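PDB 1M55: Rep protein from Adeno-associated virus - 5, which probably nicks viral DNA at the replication origin as a metal-dependent HUH endonuclease, starting replication by a rolling-circle-type mechanism. Local coordinates for residues P160-A165 and E180-L185; Q80-S85 and H89-V94; F4-V9 and S147-A152. All coordinates share one frame; numbering follows the deposited sequence.

Interaction 1: P160-A165 and E180-L185; sequences PELQWA and EERKRL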
loop_
_atom_site.group_PDB
_atom_site.type_symbol
_atom_site.label_atom_id
_atom_site.label_comp_id
_atom_site.label_asym_id
_atom_site.label_seq_id
_atom_site.Cartn_x
_atom_site.Cartn_y
_atom_site.Cartn_z
ATOM N N PRO A 160 14.768 -4.858 -6.229
ATOM C CA PRO A 160 13.623 -4.101 -6.749
ATOM C C PRO A 160 12.235 -4.480 -6.217
ATOM O O PRO A 160 11.247 -3.841 -6.590
ATOM C CB PRO A 160 13.723 -4.343 -8.251
ATOM C CG PRO A 160 14.174 -5.764 -8.303
ATOM C CD PRO A 160 15.254 -5.819 -7.240
ATOM N N GLU A 161 12.133 -5.516 -5.381
ATOM C CA GLU A 161 10.821 -5.882 -4.840
ATOM C C GLU A 161 10.262 -4.681 -4.078
ATOM O O GLU A 161 9.105 -4.302 -4.258
ATOM C CB GLU A 161 10.892 -7.092 -3.909
ATOM C CG GLU A 161 9.508 -7.489 -3.395
ATOM C CD GLU A 161 9.508 -8.692 -2.475
ATOM O OE1 GLU A 161 10.566 -9.328 -2.291
ATOM O OE2 GLU A 161 8.430 -9.004 -1.932
ATOM N N LEU A 162 11.081 -4.106 -3.205
ATOM C CA LEU A 162 10.679 -2.921 -2.456
ATOM C C LEU A 162 10.736 -1.759 -3.439
ATOM O O LEU A 162 11.767 -1.531 -4.077
ATOM C CB LEU A 162 11.647 -2.652 -1.297
ATOM C CG LEU A 162 11.493 -1.299 -0.591
ATOM C CD1 LEU A 162 10.118 -1.203 0.045
ATOM C CD2 LEU A 162 12.582 -1.120 0.452
ATOM N N GLN A 163 9.621 -1.052 -3.584
ATOM C CA GLN A 163 9.549 0.090 -4.486
ATOM C C GLN A 163 9.462 1.406 -3.715
ATOM O O GLN A 163 10.125 2.381 -4.072
ATOM C CB GLN A 163 8.354 -0.056 -5.426
ATOM C CG GLN A 163 8.512 -1.144 -6.482
ATOM C CD GLN A 163 9.396 -0.712 -7.635
ATOM O OE1 GLN A 163 9.221 0.375 -8.189
ATOM N NE2 GLN A 163 10.341 -1.561 -8.013
ATOM N N TRP A 164 8.679 1.420 -2.638
ATOM C CA TRP A 164 8.503 2.624 -1.824
ATOM C C TRP A 164 7.686 2.252 -0.591
ATOM O O TRP A 164 7.113 1.167 -0.528
ATOM C CB TRP A 164 7.737 3.681 -2.631
ATOM C CG TRP A 164 8.022 5.110 -2.257
ATOM C CD1 TRP A 164 7.333 5.878 -1.367
ATOM C CD2 TRP A 164 9.029 5.955 -2.824
ATOM N NE1 TRP A 164 7.842 7.156 -1.351
ATOM C CE2 TRP A 164 8.884 7.231 -2.235
ATOM C CE3 TRP A 164 10.037 5.761 -3.777
ATOM C CZ2 TRP A 164 9.709 8.309 -2.570
ATOM C CZ3 TRP A 164 10.860 6.836 -4.109
ATOM C CH2 TRP A 164 10.688 8.093 -3.506
ATOM N N ALA A 165 7.632 3.150 0.387
ATOM C CA ALA A 165 6.844 2.908 1.588
ATOM C C ALA A 165 6.518 4.238 2.250
ATOM O O ALA A 165 7.245 5.218 2.075
ATOM C CB ALA A 165 7.587 1.985 2.561
ATOM N N GLU A 180 19.317 0.840 5.398
ATOM C CA GLU A 180 20.200 0.681 6.547
ATOM C C GLU A 180 19.367 0.630 7.834
ATOM O O GLU A 180 19.600 -0.212 8.707
ATOM C CB GLU A 180 21.207 1.830 6.588
ATOM C CG GLU A 180 22.429 1.553 7.431
ATOM C CD GLU A 180 23.251 0.379 6.926
ATOM O OE1 GLU A 180 23.556 0.323 5.715
ATOM O OE2 GLU A 180 23.603 -0.484 7.749
ATOM N N GLU A 181 18.370 1.507 7.927
ATOM C CA GLU A 181 17.489 1.540 9.090
ATOM C C GLU A 181 16.650 0.253 9.142
ATOM O O GLU A 181 16.414 -0.298 10.220
ATOM C CB GLU A 181 16.594 2.788 9.052
ATOM C CG GLU A 181 15.527 2.862 10.148
ATOM C CD GLU A 181 16.075 3.064 11.556
ATOM O OE1 GLU A 181 17.309 3.067 11.748
ATOM O OE2 GLU A 181 15.256 3.224 12.483
ATOM N N ARG A 182 16.198 -0.221 7.981
ATOM C CA ARG A 182 15.421 -1.459 7.922
ATOM C C ARG A 182 16.279 -2.603 8.454
ATOM O O ARG A 182 15.816 -3.414 9.255
ATOM C CB ARG A 182 14.980 -1.754 6.487
ATOM C CG ARG A 182 13.838 -0.867 6.015
ATOM C CD ARG A 182 13.584 -0.977 4.518
ATOM N NE ARG A 182 12.383 -0.233 4.142
ATOM C CZ ARG A 182 11.236 -0.796 3.773
ATOM N NH1 ARG A 182 11.125 -2.120 3.708
ATOM N NH2 ARG A 182 10.177 -0.037 3.527
ATOM N N LYS A 183 17.542 -2.625 8.040
ATOM C CA LYS A 183 18.499 -3.637 8.473
ATOM C C LYS A 183 18.629 -3.601 10.001
ATOM O O LYS A 183 18.627 -4.642 10.659
ATOM C CB LYS A 183 19.848 -3.366 7.798
ATOM C CG LYS A 183 20.917 -4.420 8.002
ATOM C CD LYS A 183 22.167 -4.068 7.203
ATOM C CE LYS A 183 23.290 -5.060 7.460
ATOM N NZ LYS A 183 24.538 -4.706 6.723
ATOM N N ARG A 184 18.682 -2.400 10.572
ATOM C CA ARG A 184 18.792 -2.255 12.023
ATOM C C ARG A 184 17.561 -2.823 12.740
ATOM O O ARG A 184 17.685 -3.573 13.716
ATOM C CB ARG A 184 18.977 -0.783 12.416
ATOM C CG ARG A 184 19.172 -0.574 13.918
ATOM C CD ARG A 184 19.266 0.900 14.299
ATOM N NE ARG A 184 17.975 1.590 14.251
ATOM C CZ ARG A 184 17.047 1.531 15.206
ATOM N NH1 ARG A 184 17.249 0.809 16.299
ATOM N NH2 ARG A 184 15.918 2.213 15.074
ATOM N N LEU A 185 16.376 -2.474 12.246
ATOM C CA LEU A 185 15.131 -2.936 12.854
ATOM C C LEU A 185 14.899 -4.432 12.682
ATOM O O LEU A 185 14.353 -5.086 13.576
ATOM C CB LEU A 185 13.946 -2.117 12.333
ATOM C CG LEU A 185 13.986 -0.652 12.787
ATOM C CD1 LEU A 185 12.845 0.146 12.191
ATOM C CD2 LEU A 185 13.931 -0.600 14.297
#
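Leu162, near the start of strand 162-167, and Arg182, on the helix 179-191, approach from opposite directions, the leucine methyls ending over the flat face of the guanidinium. They make most of this small contact, whose two segments together bury 124 Å².

The packing is apolar carbon against a flat cationic group. Leu162 CD2 sits 3.6 Å from Arg182 CZ and lies over the centre of the guanidinium face. Its distances to Arg182 NE and NH1, 3.8 and 3.7 Å, are nearly the same, which confirms the central placing, while Leu162 CD1 approaches Arg182 NH2 at 3.7 Å. A third methyl comes from a different direction: Ala165 CB is 3.4 Å from Arg182 NH2, in the plane of the group and at its edge. The arginine spans the gap because its CG is anti to the carbonyl carbon (chi1 -75°) and its chain is extended from CG to NE, bridging a separation of 11.5 Å between Leu162 CA and Arg182 CA.

No hydrogen bond joins the two segments. Instead Arg182 donates to the surroundings: NE to the Ala175 carbonyl, NH1 to that of Leu155, and NH2 to both the Ala176 carbonyl and Gln80 OE1. A classic beta bulge at Gln163 and Trp164 pairs the strand with Phe81, next to Gln80.

The buried guanidinium is thus satisfied at all three nitrogens by carbonyl and amide oxygens, with methyl groups filling a face and part of the rim. Such a network would hold its plane fixed and probably spread its positive charge over several neutral dipoles, linking helix 179-191 by hydrogen bonds to strand 77-83 and to three backbone carbonyls, and by packing to strand 162-167.

Interaction 2: Q80-S85 and H89-V94; sequences QFEKGS and HLHTLV. With ZN (zinc ion), chain C.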
loop_
_atom_site.group_PDB
_atom_site.type_symbol
_atom_site.label_atom_id
_atom_site.label_comp_id
_atom_site.label_asym_id
_atom_site.label_seq_id
_atom_site.Cartn_x
_atom_site.Cartn_y
_atom_site.Cartn_z
ATOM N N GLN A 80 3.358 -0.298 2.123
ATOM C CA GLN A 80 4.551 -0.621 1.358
ATOM C C GLN A 80 4.196 -1.014 -0.076
ATOM O O GLN A 80 3.349 -1.881 -0.302
ATOM C CB GLN A 80 5.354 -1.731 2.044
ATOM C CG GLN A 80 6.650 -2.072 1.331
ATOM C CD GLN A 80 7.641 -2.752 2.244
ATOM O OE1 GLN A 80 8.219 -2.119 3.119
ATOM N NE2 GLN A 80 7.843 -4.046 2.045
ATOM N N PHE A 81 4.814 -0.323 -1.030
ATOM C CA PHE A 81 4.611 -0.567 -2.456
ATOM C C PHE A 81 5.692 -1.542 -2.930
ATOM O O PHE A 81 6.891 -1.304 -2.729
ATOM C CB PHE A 81 4.702 0.757 -3.227
ATOM C CG PHE A 81 4.406 0.634 -4.697
ATOM C CD1 PHE A 81 5.188 1.306 -5.632
ATOM C CD2 PHE A 81 3.357 -0.163 -5.150
ATOM C CE1 PHE A 81 4.932 1.181 -6.999
ATOM C CE2 PHE A 81 3.095 -0.291 -6.516
ATOM C CZ PHE A 81 3.886 0.382 -7.438
ATOM N N GLU A 82 5.264 -2.626 -3.570
ATOM C CA GLU A 82 6.185 -3.653 -4.046
ATOM C C GLU A 82 5.943 -4.072 -5.489
ATOM O O GLU A 82 4.838 -3.935 -6.023
ATOM C CB GLU A 82 6.074 -4.907 -3.169
ATOM C CG GLU A 82 6.469 -4.712 -1.715
ATOM C CD GLU A 82 6.204 -5.939 -0.862
ATOM O OE1 GLU A 82 5.819 -6.994 -1.409
ATOM O OE2 GLU A 82 6.378 -5.850 0.366
ATOM N N LYS A 83 6.997 -4.595 -6.104
ATOM C CA LYS A 83 6.946 -5.107 -7.464
ATOM C C LYS A 83 6.969 -6.625 -7.270
ATOM O O LYS A 83 8.024 -7.210 -7.006
ATOM C CB LYS A 83 8.177 -4.646 -8.247
ATOM C CG LYS A 83 8.225 -5.108 -9.690
ATOM C CD LYS A 83 9.460 -4.548 -10.390
ATOM C CE LYS A 83 9.394 -4.749 -11.902
ATOM N NZ LYS A 83 9.334 -6.189 -12.283
ATOM N N GLY A 84 5.790 -7.236 -7.280
ATOM C CA GLY A 84 5.695 -8.671 -7.099
ATOM C C GLY A 84 6.012 -9.438 -8.365
ATOM O O GLY A 84 6.345 -8.846 -9.397
ATOM N N SER A 85 5.894 -10.759 -8.301
ATOM C CA SER A 85 6.169 -11.594 -9.462
ATOM C C SER A 85 5.132 -11.371 -10.565
ATOM O O SER A 85 5.462 -11.415 -11.752
ATOM C CB SER A 85 6.201 -13.067 -9.053
ATOM O OG SER A 85 5.112 -13.361 -8.194
ATOM N N HIS A 89 1.970 -4.018 -6.236
ATOM C CA HIS A 89 0.894 -4.013 -5.259
ATOM C C HIS A 89 1.275 -3.294 -3.986
ATOM O O HIS A 89 2.458 -3.083 -3.705
ATOM C CB HIS A 89 0.467 -5.454 -4.938
ATOM C CG HIS A 89 1.574 -6.301 -4.396
ATOM N ND1 HIS A 89 2.542 -6.899 -5.176
ATOM C CD2 HIS A 89 1.900 -6.598 -3.112
ATOM C CE1 HIS A 89 3.408 -7.515 -4.362
ATOM N NE2 HIS A 89 3.057 -7.359 -3.101
ATOM N N LEU A 90 0.257 -2.920 -3.225
ATOM C CA LEU A 90 0.442 -2.219 -1.966
ATOM C C LEU A 90 -0.016 -3.058 -0.785
ATOM O O LEU A 90 -1.118 -3.616 -0.811
ATOM C CB LEU A 90 -0.394 -0.932 -1.954
ATOM C CG LEU A 90 -0.027 0.218 -2.891
ATOM C CD1 LEU A 90 -1.250 1.090 -3.130
ATOM C CD2 LEU A 90 1.122 1.019 -2.302
ATOM N N HIS A 91 0.854 -3.200 0.212
ATOM C CA HIS A 91 0.485 -3.875 1.451
ATOM C C HIS A 91 0.018 -2.677 2.264
ATOM O O HIS A 91 0.824 -1.814 2.630
ATOM C CB HIS A 91 1.690 -4.518 2.137
ATOM C CG HIS A 91 2.133 -5.791 1.492
ATOM N ND1 HIS A 91 1.747 -7.043 1.916
ATOM C CD2 HIS A 91 2.932 -5.992 0.416
ATOM C CE1 HIS A 91 2.311 -7.947 1.105
ATOM N NE2 HIS A 91 3.038 -7.357 0.181
ATOM N N THR A 92 -1.288 -2.586 2.469
ATOM C CA THR A 92 -1.870 -1.466 3.188
ATOM C C THR A 92 -2.281 -1.852 4.606
ATOM O O THR A 92 -3.313 -2.499 4.806
ATOM C CB THR A 92 -3.085 -0.920 2.403
ATOM O OG1 THR A 92 -2.752 -0.863 1.006
ATOM C CG2 THR A 92 -3.459 0.474 2.879
ATOM N N LEU A 93 -1.438 -1.504 5.577
ATOM C CA LEU A 93 -1.727 -1.792 6.977
ATOM C C LEU A 93 -2.331 -0.547 7.606
ATOM O O LEU A 93 -1.699 0.514 7.632
ATOM C CB LEU A 93 -0.454 -2.164 7.741
ATOM C CG LEU A 93 0.273 -3.464 7.406
ATOM C CD1 LEU A 93 1.522 -3.568 8.275
ATOM C CD2 LEU A 93 -0.643 -4.645 7.645
ATOM N N VAL A 94 -3.558 -0.667 8.094
ATOM C CA VAL A 94 -4.228 0.458 8.733
ATOM C C VAL A 94 -4.747 -0.042 10.074
ATOM O O VAL A 94 -5.261 -1.160 10.168
ATOM C CB VAL A 94 -5.382 0.999 7.873
ATOM C CG1 VAL A 94 -5.878 2.308 8.453
ATOM C CG2 VAL A 94 -4.913 1.218 6.438
HETATM ZN ZN ZN C . 4.024 -8.034 -1.423
#
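Glu82 OE1 (2.1 Å), His89 NE2 and His91 NE2 (each 2.0 Å) converge on one zinc ion. The ligand-metal-ligand angles are all close to tetrahedral values, consistent with three corners of a tetrahedron. His89-Leu90-His91 is the His-hydrophobic-His signature of HUH endonucleases, here on one strand of a hairpin with the glutamate on the other. The carboxylate and the His91 ring are turned 45° apart, and Glu82 CB lies over a face of the His89 ring. Second-shell bonds fix the ligands: Gln80 NE2 meets the anti lone pair of Glu82 OE2 at 2.9 Å, Lys157 forms a salt bridge to that oxygen, His89 ND1 hydrogen-bonds to Tyr87 O and His91 ND1 to Glu6 OE2.

Beneath the metal, Gln80-His91 and Glu82-His89 are antiparallel hydrogen-bonded pairs, with Glu82 N to His89 O at 2.8 Å. Between them lies the non-hydrogen-bonded pair Phe81-Leu90, whose side chains meet at Phe81 CB and Leu90 CD2, 3.7 Å apart, on the face away from zinc. That apolar face packs on helix 50-71; strands 162-167 and 3-10 flank the hairpin, and helix 149-154 touches His91 on the metal side.

Interaction 3: F4-V9 and S147-A152; sequences FYEVIV and SGYIPA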
loop_
_atom_site.group_PDB
_atom_site.type_symbol
_atom_site.label_atom_id
_atom_site.label_comp_id
_atom_site.label_asym_id
_atom_site.label_seq_id
_atom_site.Cartn_x
_atom_site.Cartn_y
_atom_site.Cartn_z
ATOM N N PHE A 4 -3.578 -3.999 13.395
ATOM C CA PHE A 4 -3.867 -3.509 12.049
ATOM C C PHE A 4 -4.572 -4.535 11.175
ATOM O O PHE A 4 -4.455 -5.742 11.392
ATOM C CB PHE A 4 -2.557 -3.170 11.314
ATOM C CG PHE A 4 -1.697 -2.157 12.007
ATOM C CD1 PHE A 4 -0.887 -2.525 13.075
ATOM C CD2 PHE A 4 -1.696 -0.832 11.592
ATOM C CE1 PHE A 4 -0.090 -1.584 13.724
ATOM C CE2 PHE A 4 -0.905 0.114 12.231
ATOM C CZ PHE A 4 -0.102 -0.260 13.299
ATOM N N TYR A 5 -5.289 -4.034 10.175
ATOM C CA TYR A 5 -5.941 -4.873 9.174
ATOM C C TYR A 5 -4.989 -4.717 7.993
ATOM O O TYR A 5 -4.223 -3.746 7.946
ATOM C CB TYR A 5 -7.296 -4.300 8.742
ATOM C CG TYR A 5 -8.420 -4.458 9.736
ATOM C CD1 TYR A 5 -9.131 -3.351 10.189
ATOM C CD2 TYR A 5 -8.799 -5.721 10.194
ATOM C CE1 TYR A 5 -10.198 -3.493 11.071
ATOM C CE2 TYR A 5 -9.860 -5.876 11.077
ATOM C CZ TYR A 5 -10.557 -4.760 11.511
ATOM O OH TYR A 5 -11.607 -4.915 12.387
ATOM N N GLU A 6 -4.990 -5.679 7.074
ATOM C CA GLU A 6 -4.150 -5.577 5.889
ATOM C C GLU A 6 -4.996 -5.724 4.647
ATOM O O GLU A 6 -5.769 -6.674 4.513
ATOM C CB GLU A 6 -3.040 -6.632 5.836
ATOM C CG GLU A 6 -2.179 -6.478 4.563
ATOM C CD GLU A 6 -1.147 -7.574 4.373
ATOM O OE1 GLU A 6 -1.536 -8.759 4.294
ATOM O OE2 GLU A 6 0.053 -7.247 4.270
ATOM N N VAL A 7 -4.873 -4.753 3.754
ATOM C CA VAL A 7 -5.583 -4.792 2.491
ATOM C C VAL A 7 -4.509 -4.696 1.419
ATOM O O VAL A 7 -3.658 -3.800 1.461
ATOM C CB VAL A 7 -6.572 -3.614 2.344
ATOM C CG1 VAL A 7 -7.287 -3.700 1.004
ATOM C CG2 VAL A 7 -7.579 -3.624 3.490
ATOM N N ILE A 8 -4.478 -5.671 0.519
ATOM C CA ILE A 8 -3.497 -5.637 -0.553
ATOM C C ILE A 8 -4.188 -5.116 -1.805
ATOM O O ILE A 8 -5.254 -5.610 -2.191
ATOM C CB ILE A 8 -2.858 -7.022 -0.809
ATOM C CG1 ILE A 8 -2.016 -7.432 0.405
ATOM C CG2 ILE A 8 -1.972 -6.975 -2.060
ATOM C CD1 ILE A 8 -1.393 -8.813 0.292
ATOM N N VAL A 9 -3.628 -4.052 -2.368
ATOM C CA VAL A 9 -4.178 -3.453 -3.570
ATOM C C VAL A 9 -3.225 -3.648 -4.745
ATOM O O VAL A 9 -2.074 -3.210 -4.703
ATOM C CB VAL A 9 -4.441 -1.934 -3.388
ATOM C CG1 VAL A 9 -5.045 -1.347 -4.665
ATOM C CG2 VAL A 9 -5.370 -1.691 -2.210
ATOM N N SER A 147 2.048 -4.562 15.307
ATOM C CA SER A 147 3.201 -3.838 14.773
ATOM C C SER A 147 4.389 -4.705 14.368
ATOM O O SER A 147 5.107 -4.365 13.422
ATOM C CB SER A 147 3.670 -2.779 15.775
ATOM O OG SER A 147 2.579 -1.982 16.204
ATOM N N GLY A 148 4.595 -5.809 15.085
ATOM C CA GLY A 148 5.703 -6.705 14.797
ATOM C C GLY A 148 5.733 -7.232 13.374
ATOM O O GLY A 148 6.800 -7.573 12.856
ATOM N N TYR A 149 4.564 -7.298 12.745
ATOM C CA TYR A 149 4.435 -7.761 11.364
ATOM C C TYR A 149 5.270 -6.874 10.428
ATOM O O TYR A 149 5.791 -7.341 9.413
ATOM C CB TYR A 149 2.957 -7.722 10.964
ATOM C CG TYR A 149 2.631 -8.162 9.551
ATOM C CD1 TYR A 149 2.467 -9.512 9.240
ATOM C CD2 TYR A 149 2.393 -7.220 8.545
ATOM C CE1 TYR A 149 2.064 -9.919 7.965
ATOM C CE2 TYR A 149 1.988 -7.614 7.264
ATOM C CZ TYR A 149 1.824 -8.966 6.985
ATOM O OH TYR A 149 1.407 -9.369 5.733
ATOM N N ILE A 150 5.427 -5.601 10.787
ATOM C CA ILE A 150 6.200 -4.678 9.964
ATOM C C ILE A 150 7.683 -5.069 9.884
ATOM O O ILE A 150 8.176 -5.369 8.792
ATOM C CB ILE A 150 5.984 -3.202 10.413
ATOM C CG1 ILE A 150 4.515 -2.817 10.187
ATOM C CG2 ILE A 150 6.915 -2.265 9.656
ATOM C CD1 ILE A 150 4.092 -1.513 10.842
ATOM N N PRO A 151 8.409 -5.103 11.024
ATOM C CA PRO A 151 9.828 -5.483 10.939
ATOM C C PRO A 151 10.055 -6.952 10.556
ATOM O O PRO A 151 11.074 -7.296 9.953
ATOM C CB PRO A 151 10.355 -5.179 12.348
ATOM C CG PRO A 151 9.148 -5.369 13.215
ATOM C CD PRO A 151 8.062 -4.697 12.399
ATOM N N ALA A 152 9.092 -7.807 10.883
ATOM C CA ALA A 152 9.208 -9.229 10.582
ATOM C C ALA A 152 9.020 -9.587 9.116
ATOM O O ALA A 152 9.768 -10.398 8.564
ATOM C CB ALA A 152 8.210 -10.012 11.412
#
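In both Glu6 and Tyr149 CG stands anti to the backbone N (chi1 180° in both), and these torsions send the carboxylate off strand 3-10 and the phenol off helix 149-154 to meet each other. The strand belongs to the central antiparallel sheet of the HUH endonuclease fold, and the helix lies against the face of that sheet on which the histidine pair binds zinc.

The polar link is a single hydrogen bond, Tyr149 OH to Glu6 OE2, 2.9 Å long. The side chains cross at about a right angle, with ring and carboxylate planes 80° apart, and the hydroxyl comes to OE2 from above the carboxylate plane, 39° out of it. OE2 itself lies at the ring edge, 3.6 Å from Tyr149 CE2. The same oxygen also accepts from His91 ND1, while OE1 is held by Thr134 OG1. Three donors therefore grip a buried carboxylate and should leave it little freedom to rotate. Since His91 is a zinc ligand, Glu6 stands in the second shell of the metal site, and Tyr149 probably helps to position Glu6. Leu93, from the neighbouring strand, touches Glu6, Tyr149 and Ile150 and supplies apolar packing beside the bond.

The segments are far apart in sequence yet bury 171 Å² between them. Strand 145-146 pairs with strand 3-10, Phe4 bonding to Val145 through the backbone, and the chain continues directly into Ser147, which places it beside the strand. Ile150 N donates to Ser147 O at 2.9 Å. Ser147 reaches the strand as well: its OG lies in the plane of the Phe4 ring, at the edge, 3.7 Å from Phe4 CE1.

All three contacts are buried and share one antiparallel sheet, but they use it differently. Interaction 2 is central, a strand-to-strand pairing built on backbone hydrogen bonds and metal coordination. Interactions 1 and 3 lie farther out and dock helices against strands through side chains alone: methyl groups against a guanidinium in the first, a phenol-carboxylate bond in the third. Each borders interaction 2 by strand pairing, 162-167 beside 77-83 and 3-10 beside 88-95. Both outer contacts also reach the second shell of the metal site through polar side chains. The zinc of interaction 2 lies about 9 Å from the nearest Leu162 side-chain atom and about 7 Å from that of Glu6.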